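Local coordinates for fimbrium subunit Fim1C (Bacteroides vulgatus, PDB 4QB7), which probably forms part of the tip of fimbriae, the filamentous surface appendages through which the bacterium adheres and builds biofilms, at residues 175-180 with 326-331; 183-188 with 294-299; 203-208 with 216-221. One frame throughout, in Å; residues are numbered along the deposited sequence.

Contact 1: residues 175-180 with 326-331. With SO4 (sulfate ion), chain B.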
loop_
_atom_site.group_PDB
_atom_site.type_symbol
_atom_site.label_atom_id
_atom_site.label_comp_id
_atom_site.label_asym_id
_atom_site.label_seq_id
_atom_site.Cartn_x
_atom_site.Cartn_y
_atom_site.Cartn_z
ATOM N N LYS A 175 -13.109 -1.277 -11.223
ATOM C CA LYS A 175 -13.891 -0.738 -12.325
ATOM C C LYS A 175 -14.983 -1.735 -12.727
ATOM O O LYS A 175 -14.723 -2.935 -12.725
ATOM C CB LYS A 175 -12.956 -0.464 -13.506
ATOM C CG LYS A 175 -11.975 0.693 -13.330
ATOM C CD LYS A 175 -11.273 0.935 -14.631
ATOM C CE LYS A 175 -10.337 2.115 -14.612
ATOM N NZ LYS A 175 -9.316 1.992 -15.688
ATOM N N VAL A 176 -16.203 -1.267 -13.069
ATOM C CA VAL A 176 -17.318 -2.158 -13.442
ATOM C C VAL A 176 -17.945 -1.769 -14.783
ATOM O O VAL A 176 -18.036 -0.591 -15.098
ATOM C CB VAL A 176 -18.424 -2.221 -12.348
ATOM C CG1 VAL A 176 -19.378 -3.375 -12.605
ATOM C CG2 VAL A 176 -17.838 -2.336 -10.939
ATOM N N LYS A 177 -18.412 -2.760 -15.561
ATOM C CA LYS A 177 -19.139 -2.505 -16.813
ATOM C C LYS A 177 -20.068 -3.670 -17.156
ATOM O O LYS A 177 -19.715 -4.810 -16.850
ATOM C CB LYS A 177 -18.183 -2.245 -17.990
ATOM C CG LYS A 177 -17.199 -3.363 -18.247
ATOM C CD LYS A 177 -16.481 -3.226 -19.535
ATOM C CE LYS A 177 -15.390 -4.263 -19.595
ATOM N NZ LYS A 177 -14.474 -4.029 -20.738
ATOM N N PRO A 178 -21.206 -3.442 -17.856
ATOM C CA PRO A 178 -21.998 -4.585 -18.347
ATOM C C PRO A 178 -21.295 -5.208 -19.571
ATOM O O PRO A 178 -20.376 -4.571 -20.120
ATOM C CB PRO A 178 -23.323 -3.930 -18.724
ATOM C CG PRO A 178 -22.934 -2.563 -19.188
ATOM C CD PRO A 178 -21.775 -2.156 -18.328
ATOM N N ASP A 179 -21.682 -6.444 -20.000
ATOM C CA ASP A 179 -21.011 -7.081 -21.157
ATOM C C ASP A 179 -21.593 -6.603 -22.502
ATOM O O ASP A 179 -20.998 -6.844 -23.547
ATOM C CB ASP A 179 -21.027 -8.632 -21.074
ATOM C CG ASP A 179 -22.395 -9.291 -21.095
ATOM O OD1 ASP A 179 -23.368 -8.662 -20.612
ATOM O OD2 ASP A 179 -22.480 -10.469 -21.518
ATOM N N VAL A 180 -22.745 -5.937 -22.469
ATOM C CA VAL A 180 -23.459 -5.418 -23.640
ATOM C C VAL A 180 -23.923 -3.987 -23.372
ATOM O O VAL A 180 -24.058 -3.576 -22.212
ATOM C CB VAL A 180 -24.684 -6.313 -24.052
ATOM C CG1 VAL A 180 -24.244 -7.692 -24.501
ATOM C CG2 VAL A 180 -25.722 -6.417 -22.942
ATOM N N THR A 326 -5.586 -3.245 -10.563
ATOM C CA THR A 326 -6.870 -2.670 -10.982
ATOM C C THR A 326 -7.725 -3.824 -11.408
ATOM O O THR A 326 -7.357 -4.528 -12.360
ATOM C CB THR A 326 -6.756 -1.627 -12.117
ATOM O OG1 THR A 326 -5.890 -0.556 -11.739
ATOM C CG2 THR A 326 -8.132 -1.097 -12.556
ATOM N N TYR A 327 -8.838 -4.056 -10.710
ATOM C CA TYR A 327 -9.742 -5.141 -11.101
ATOM C C TYR A 327 -10.832 -4.604 -11.991
ATOM O O TYR A 327 -11.480 -3.609 -11.642
ATOM C CB TYR A 327 -10.359 -5.824 -9.889
ATOM C CG TYR A 327 -9.371 -6.402 -8.911
ATOM C CD1 TYR A 327 -8.560 -7.480 -9.262
ATOM C CD2 TYR A 327 -9.297 -5.927 -7.604
ATOM C CE1 TYR A 327 -7.633 -8.011 -8.364
ATOM C CE2 TYR A 327 -8.389 -6.466 -6.687
ATOM C CZ TYR A 327 -7.553 -7.502 -7.076
ATOM O OH TYR A 327 -6.673 -8.056 -6.178
ATOM N N VAL A 328 -11.016 -5.225 -13.165
ATOM C CA VAL A 328 -12.098 -4.837 -14.065
ATOM C C VAL A 328 -13.119 -5.957 -14.030
ATOM O O VAL A 328 -12.799 -7.096 -14.380
ATOM C CB VAL A 328 -11.612 -4.487 -15.488
ATOM C CG1 VAL A 328 -12.783 -4.095 -16.394
ATOM C CG2 VAL A 328 -10.557 -3.379 -15.438
ATOM N N LEU A 329 -14.327 -5.635 -13.553
ATOM C CA LEU A 329 -15.482 -6.544 -13.402
ATOM C C LEU A 329 -16.489 -6.349 -14.514
ATOM O O LEU A 329 -16.981 -5.224 -14.714
ATOM C CB LEU A 329 -16.206 -6.284 -12.063
ATOM C CG LEU A 329 -15.673 -6.837 -10.761
ATOM C CD1 LEU A 329 -14.187 -6.502 -10.537
ATOM C CD2 LEU A 329 -16.496 -6.301 -9.641
ATOM N N THR A 330 -16.800 -7.444 -15.241
ATOM C CA THR A 330 -17.777 -7.427 -16.311
ATOM C C THR A 330 -19.009 -8.166 -15.828
ATOM O O THR A 330 -18.950 -9.364 -15.564
ATOM C CB THR A 330 -17.216 -8.004 -17.634
ATOM O OG1 THR A 330 -16.080 -7.247 -18.039
ATOM C CG2 THR A 330 -18.246 -7.970 -18.758
ATOM N N ILE A 331 -20.123 -7.443 -15.689
ATOM C CA ILE A 331 -21.384 -8.050 -15.289
ATOM C C ILE A 331 -22.038 -8.615 -16.546
ATOM O O ILE A 331 -22.316 -7.861 -17.474
ATOM C CB ILE A 331 -22.283 -7.045 -14.537
ATOM C CG1 ILE A 331 -21.525 -6.410 -13.336
ATOM C CG2 ILE A 331 -23.561 -7.751 -14.109
ATOM C CD1 ILE A 331 -22.272 -5.337 -12.631
HETATM S S SO4 B . -11.827 -1.433 -19.698
HETATM O O1 SO4 B . -11.492 -0.486 -20.757
HETATM O O2 SO4 B . -11.136 -2.716 -19.895
HETATM O O3 SO4 B . -11.421 -0.859 -18.407
HETATM O O4 SO4 B . -13.271 -1.626 -19.774
#
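The flat groups here are the peptides from Lys175 to Asp179 and from Tyr327 to Ile331, joined into one ladder whose two faces differ. Val176, Leu329, Pro178 and Ile331 lie on the buried face, Lys175, Val328, Lys177 and Thr330 on the other. Along the joined edge, Lys175 N donates to Tyr327 O and Leu329 N to Lys175 O, both at 2.9 Å; Lys177 N then reaches Leu329 O, and Ile331 N reaches Lys177 O. On the buried face, Val176 CG1 meets Ile331 CD1 at 3.5 Å. This is a parallel pair in a mixed sheet: strand 323-331 runs between strand 159-178 and its antiparallel neighbour 338-346. On the opposite face Lys177 starts with CG between the backbone N and the carbonyl carbon (chi1 57°) and stays extended beyond it. CE thereby passes 3.4 Å from Thr330 OG1, and NZ bonds O4 of a sulfate at 2.9 Å; Ala258 N holds the same ion, which probably came from the crystallisation liquor. The ladder ends in a weak bond, 3.0 Å, from Asp179 N to Ile331 O, while Asp179 OD1 takes the N-H of Met333 and Asp179 CB rests 3.7 Å from Thr330 CG2.

Contact 2: residues 183-188 with 294-299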
loop_
_atom_site.group_PDB
_atom_site.type_symbol
_atom_site.label_atom_id
_atom_site.label_comp_id
_atom_site.label_asym_id
_atom_site.label_seq_id
_atom_site.Cartn_x
_atom_site.Cartn_y
_atom_site.Cartn_z
ATOM N N GLY A 183 -28.563 0.162 -23.850
ATOM C CA GLY A 183 -29.503 1.029 -24.543
ATOM C C GLY A 183 -29.747 2.295 -23.754
ATOM O O GLY A 183 -28.905 2.690 -22.947
ATOM N N THR A 184 -30.890 2.938 -23.975
ATOM C CA THR A 184 -31.160 4.225 -23.359
ATOM C C THR A 184 -32.013 4.121 -22.095
ATOM O O THR A 184 -31.963 5.020 -21.253
ATOM C CB THR A 184 -31.851 5.149 -24.392
ATOM O OG1 THR A 184 -33.075 4.566 -24.868
ATOM C CG2 THR A 184 -30.951 5.506 -25.561
ATOM N N ASP A 185 -32.785 3.035 -21.958
ATOM C CA ASP A 185 -33.775 2.855 -20.903
ATOM C C ASP A 185 -33.344 1.980 -19.715
ATOM O O ASP A 185 -34.179 1.723 -18.834
ATOM C CB ASP A 185 -35.038 2.280 -21.532
ATOM C CG ASP A 185 -35.942 3.338 -22.146
ATOM O OD1 ASP A 185 -35.407 4.414 -22.575
ATOM O OD2 ASP A 185 -37.195 3.105 -22.192
ATOM N N THR A 186 -32.067 1.545 -19.672
ATOM C CA THR A 186 -31.555 0.716 -18.588
ATOM C C THR A 186 -30.183 1.222 -18.166
ATOM O O THR A 186 -29.350 1.585 -19.029
ATOM C CB THR A 186 -31.540 -0.760 -18.997
ATOM O OG1 THR A 186 -32.894 -1.183 -19.164
ATOM C CG2 THR A 186 -30.883 -1.656 -17.966
ATOM N N LYS A 187 -29.970 1.295 -16.816
ATOM C CA LYS A 187 -28.693 1.719 -16.238
ATOM C C LYS A 187 -28.315 0.783 -15.088
ATOM O O LYS A 187 -29.185 0.103 -14.542
ATOM C CB LYS A 187 -28.751 3.204 -15.804
ATOM C CG LYS A 187 -29.003 4.141 -17.011
ATOM C CD LYS A 187 -28.909 5.596 -16.738
ATOM C CE LYS A 187 -29.203 6.414 -17.975
ATOM N NZ LYS A 187 -28.173 6.231 -19.041
ATOM N N ILE A 188 -27.017 0.660 -14.797
ATOM C CA ILE A 188 -26.524 -0.159 -13.683
ATOM C C ILE A 188 -25.838 0.785 -12.714
ATOM O O ILE A 188 -24.987 1.587 -13.129
ATOM C CB ILE A 188 -25.580 -1.347 -14.063
ATOM C CG1 ILE A 188 -26.210 -2.294 -15.041
ATOM C CG2 ILE A 188 -25.106 -2.133 -12.800
ATOM C CD1 ILE A 188 -25.241 -3.351 -15.487
ATOM N N VAL A 294 -31.604 -0.591 -13.254
ATOM C CA VAL A 294 -32.760 0.310 -13.300
ATOM C C VAL A 294 -33.249 0.480 -14.710
ATOM O O VAL A 294 -32.500 0.959 -15.549
ATOM C CB VAL A 294 -32.371 1.683 -12.673
ATOM C CG1 VAL A 294 -33.535 2.670 -12.704
ATOM C CG2 VAL A 294 -31.846 1.503 -11.262
ATOM N N THR A 295 -34.505 0.099 -14.962
ATOM C CA THR A 295 -35.178 0.232 -16.257
ATOM C C THR A 295 -36.273 1.308 -16.152
ATOM O O THR A 295 -37.081 1.273 -15.229
ATOM C CB THR A 295 -35.734 -1.116 -16.748
ATOM O OG1 THR A 295 -34.703 -2.103 -16.750
ATOM C CG2 THR A 295 -36.349 -1.029 -18.132
ATOM N N LYS A 296 -36.308 2.238 -17.127
ATOM C CA LYS A 296 -37.286 3.322 -17.212
ATOM C C LYS A 296 -38.708 2.814 -17.432
ATOM O O LYS A 296 -38.929 1.936 -18.271
ATOM C CB LYS A 296 -36.908 4.278 -18.359
ATOM C CG LYS A 296 -37.877 5.417 -18.597
ATOM C CD LYS A 296 -37.325 6.419 -19.573
ATOM C CE LYS A 296 -38.328 7.498 -19.879
ATOM N NZ LYS A 296 -37.713 8.613 -20.635
ATOM N N VAL A 297 -39.667 3.385 -16.692
ATOM C CA VAL A 297 -41.081 3.124 -16.896
ATOM C C VAL A 297 -41.659 4.467 -17.361
ATOM O O VAL A 297 -42.204 4.548 -18.460
ATOM C CB VAL A 297 -41.791 2.494 -15.686
ATOM C CG1 VAL A 297 -43.305 2.456 -15.908
ATOM C CG2 VAL A 297 -41.256 1.082 -15.434
ATOM N N THR A 298 -41.453 5.537 -16.569
ATOM C CA THR A 298 -41.810 6.912 -16.917
ATOM C C THR A 298 -40.623 7.769 -16.493
ATOM O O THR A 298 -39.631 7.230 -16.002
ATOM C CB THR A 298 -43.168 7.378 -16.326
ATOM O OG1 THR A 298 -43.053 7.775 -14.956
ATOM C CG2 THR A 298 -44.279 6.384 -16.504
ATOM N N ASP A 299 -40.712 9.095 -16.661
ATOM C CA ASP A 299 -39.641 10.018 -16.259
ATOM C C ASP A 299 -39.472 10.060 -14.741
ATOM O O ASP A 299 -38.422 10.488 -14.262
ATOM C CB ASP A 299 -39.935 11.433 -16.776
ATOM C CG ASP A 299 -39.920 11.523 -18.288
ATOM O OD1 ASP A 299 -40.881 11.012 -18.929
ATOM O OD2 ASP A 299 -38.929 12.062 -18.840
#
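Thr186 and Thr295 face each other as a non-hydrogen-bonded antiparallel pair at the end of a beta ladder between strands 186-196 and 286-296, neighbours in a five-strand antiparallel sheet. The close-knit part is the backbone. Lys187 and Val294 form the adjoining hydrogen-bonded pair: Lys187 N donates to Val294 O, and Val294 N returns a bond to Lys187 O, each 2.8 Å long. Beyond the threonines, Lys296 N donates to Asp185 O at the same 2.8 Å; the pairing thus carries on one bond before the first residue of strand 186-196, to Asp185 in the preceding loop. Val294 turns its side chain to the same face as Lys187, where Tyr245, Asn302 and Thr304 pack against it.

Toward the surface the fit slackens. Asp185 and Lys296 cross obliquely, the carboxylate lying beside the start of the lysine chain, with Asp185 OD2 4.0 Å from Lys296 CB. Lys296 leaves with CG anti to its own N (chi1 177°) and runs out extended, so its NZ stays 5.2 Å from Asp185 OD1; the opposite charges are near without pairing. The same OD1 is met by Thr184 OG1 from above the carboxylate plane. On the face of the two threonines, both OG1 atoms sit beside their own backbone N, and Thr186 OG1 and Thr295 OG1 share a hydrogen bond of 3.2 Å.

Contact 3: residues 203-208 with 216-221. With SO4 (sulfate ion), chain Q.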
loop_
_atom_site.group_PDB
_atom_site.type_symbol
_atom_site.label_atom_id
_atom_site.label_comp_id
_atom_site.label_asym_id
_atom_site.label_seq_id
_atom_site.Cartn_x
_atom_site.Cartn_y
_atom_site.Cartn_z
ATOM N N TYR A 203 -3.064 -10.780 6.055
ATOM C CA TYR A 203 -2.611 -10.271 7.344
ATOM C C TYR A 203 -3.140 -8.880 7.596
ATOM O O TYR A 203 -3.170 -8.054 6.668
ATOM C CB TYR A 203 -1.062 -10.195 7.414
ATOM C CG TYR A 203 -0.304 -11.501 7.344
ATOM C CD1 TYR A 203 -0.773 -12.636 7.994
ATOM C CD2 TYR A 203 0.933 -11.578 6.707
ATOM C CE1 TYR A 203 -0.073 -13.837 7.946
ATOM C CE2 TYR A 203 1.640 -12.783 6.642
ATOM C CZ TYR A 203 1.128 -13.908 7.265
ATOM O OH TYR A 203 1.788 -15.110 7.219
ATOM N N ASN A 204 -3.471 -8.583 8.863
ATOM C CA ASN A 204 -3.818 -7.215 9.226
ATOM C C ASN A 204 -2.639 -6.638 10.003
ATOM O O ASN A 204 -2.497 -5.428 10.096
ATOM C CB ASN A 204 -5.130 -7.122 9.995
ATOM C CG ASN A 204 -5.057 -7.655 11.379
ATOM O OD1 ASN A 204 -4.536 -8.734 11.624
ATOM N ND2 ASN A 204 -5.500 -6.858 12.320
ATOM N N LYS A 205 -1.773 -7.522 10.530
ATOM C CA LYS A 205 -0.572 -7.178 11.281
ATOM C C LYS A 205 0.528 -8.153 10.862
ATOM O O LYS A 205 0.253 -9.344 10.762
ATOM C CB LYS A 205 -0.858 -7.223 12.795
ATOM C CG LYS A 205 0.075 -6.329 13.602
ATOM C CD LYS A 205 -0.092 -6.508 15.114
ATOM C CE LYS A 205 0.642 -5.452 15.910
ATOM N NZ LYS A 205 0.335 -5.560 17.358
ATOM N N ALA A 206 1.748 -7.657 10.545
ATOM C CA ALA A 206 2.847 -8.523 10.081
ATOM C C ALA A 206 4.242 -7.880 10.279
ATOM O O ALA A 206 4.345 -6.669 10.537
ATOM C CB ALA A 206 2.643 -8.887 8.611
ATOM N N VAL A 207 5.320 -8.697 10.148
ATOM C CA VAL A 207 6.692 -8.226 10.339
ATOM C C VAL A 207 7.393 -8.105 8.972
ATOM O O VAL A 207 7.352 -9.038 8.180
ATOM C CB VAL A 207 7.475 -9.130 11.345
ATOM C CG1 VAL A 207 8.927 -8.669 11.533
ATOM C CG2 VAL A 207 6.762 -9.191 12.694
ATOM N N TYR A 208 7.958 -6.931 8.681
ATOM C CA TYR A 208 8.726 -6.656 7.469
ATOM C C TYR A 208 10.196 -6.717 7.851
ATOM O O TYR A 208 10.624 -6.033 8.787
ATOM C CB TYR A 208 8.362 -5.290 6.832
ATOM C CG TYR A 208 9.288 -4.901 5.696
ATOM C CD1 TYR A 208 9.086 -5.385 4.402
ATOM C CD2 TYR A 208 10.382 -4.066 5.915
ATOM C CE1 TYR A 208 9.970 -5.070 3.366
ATOM C CE2 TYR A 208 11.285 -3.769 4.894
ATOM C CZ TYR A 208 11.079 -4.273 3.625
ATOM O OH TYR A 208 11.990 -3.961 2.651
ATOM N N GLU A 216 6.690 -11.432 6.895
ATOM C CA GLU A 216 6.403 -12.690 7.563
ATOM C C GLU A 216 5.299 -12.436 8.621
ATOM O O GLU A 216 4.996 -11.282 8.917
ATOM C CB GLU A 216 7.668 -13.327 8.135
ATOM C CG GLU A 216 8.407 -12.470 9.140
ATOM C CD GLU A 216 9.410 -13.234 9.975
ATOM O OE1 GLU A 216 10.145 -14.065 9.397
ATOM O OE2 GLU A 216 9.452 -13.018 11.208
ATOM N N ALA A 217 4.669 -13.497 9.145
ATOM C CA ALA A 217 3.604 -13.371 10.145
ATOM C C ALA A 217 4.148 -12.873 11.465
ATOM O O ALA A 217 5.340 -13.051 11.742
ATOM C CB ALA A 217 2.929 -14.712 10.358
ATOM N N ILE A 218 3.266 -12.300 12.312
ATOM C CA ILE A 218 3.683 -11.913 13.659
ATOM C C ILE A 218 3.806 -13.220 14.497
ATOM O O ILE A 218 3.212 -14.241 14.152
ATOM C CB ILE A 218 2.825 -10.804 14.340
ATOM C CG1 ILE A 218 1.354 -11.148 14.435
ATOM C CG2 ILE A 218 3.044 -9.457 13.698
ATOM C CD1 ILE A 218 0.716 -10.630 15.697
ATOM N N SER A 219 4.665 -13.204 15.511
ATOM C CA SER A 219 4.927 -14.356 16.378
ATOM C C SER A 219 4.377 -14.138 17.797
ATOM O O SER A 219 4.389 -13.005 18.291
ATOM C CB SER A 219 6.423 -14.644 16.441
ATOM O OG SER A 219 6.811 -15.486 15.368
ATOM N N PRO A 220 3.884 -15.195 18.479
ATOM C CA PRO A 220 3.824 -16.608 18.053
ATOM C C PRO A 220 2.647 -16.940 17.135
ATOM O O PRO A 220 2.680 -17.988 16.484
ATOM C CB PRO A 220 3.692 -17.355 19.385
ATOM C CG PRO A 220 2.918 -16.410 20.262
ATOM C CD PRO A 220 3.375 -15.024 19.858
ATOM N N ASP A 221 1.617 -16.069 17.083
ATOM C CA ASP A 221 0.416 -16.326 16.286
ATOM C C ASP A 221 0.145 -15.248 15.259
ATOM O O ASP A 221 0.031 -14.064 15.613
ATOM C CB ASP A 221 -0.815 -16.458 17.192
ATOM C CG ASP A 221 -0.656 -17.437 18.332
ATOM O OD1 ASP A 221 -0.549 -18.660 18.056
ATOM O OD2 ASP A 221 -0.655 -16.986 19.502
HETATM S S SO4 Q . 5.144 -16.431 6.819
HETATM O O1 SO4 Q . 4.559 -17.531 6.034
HETATM O O2 SO4 Q . 5.157 -16.762 8.252
HETATM O O3 SO4 Q . 6.516 -16.193 6.358
HETATM O O4 SO4 Q . 4.350 -15.230 6.585
HETATM O O HOH W 1 0.489 -11.978 10.966
#
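A beta hairpin, strands 203-209 and 214-217, is pinned here at its open end, away from the turn. Val207 and Glu216 form a hydrogen-bonded pair: Val207 N gives a bond of 2.9 Å to Glu216 O, and Glu216 N one of 2.8 Å to Val207 O. Their side chains share a face, where Glu216 CG comes 4.1 Å from Val207 CB; the carboxylate beyond has a long, weak ion pair with Lys209.

Past this pair the chains part, and side chains and a water take over. Ile218 has its CG2 anti to the carbonyl carbon, and this branch lies beside Ala206 CA and meets Val207 CG2 at 3.9 Å, the two side chains crossing at about a right angle. A water closes the gap between the backbones, donating to Lys205 O and accepting from Ile218 N. The same water lies over one face of the Tyr203 ring, offset toward the rim. Tyr203 reaches back from beyond the bend at Asn204 and Lys205, bringing its OH to 3.4 Å from Ala217 CB. A sulfate, probably from the crystallisation liquor, puts its O4 in the ring plane at the edge of Tyr203: Tyr203 OH donates to this O4 at 2.6 Å, and Ala217 N adds weak bonds to O4 and O2. Strand 203-209 also pairs with strands 123-127 and 223-224, so the whole is a beta hairpin built into a small antiparallel sheet.

Overall arrangement
Along the chain the three contacts are nested: contact 3 closes the innermost loop, contact 2 encloses it, and contact 1 encloses both. Contacts 1 and 2 are neighbours, their centres about 19 Å apart. Strand 159-178 of contact 1 leads directly to strand 186-196 of contact 2, and their two sheets touch where Ile188 packs on Pro178 of strand 159-178 and on Ile331 of strand 323-331. Contact 3 stands apart in a third sheet, its centre about 34 Å from that of contact 1 and about 49 Å from that of contact 2. Contacts 1 and 2 close long loops of 145 and 105 residues, whereas contact 3 is a local hairpin; all lie in one fimbrillin-like region.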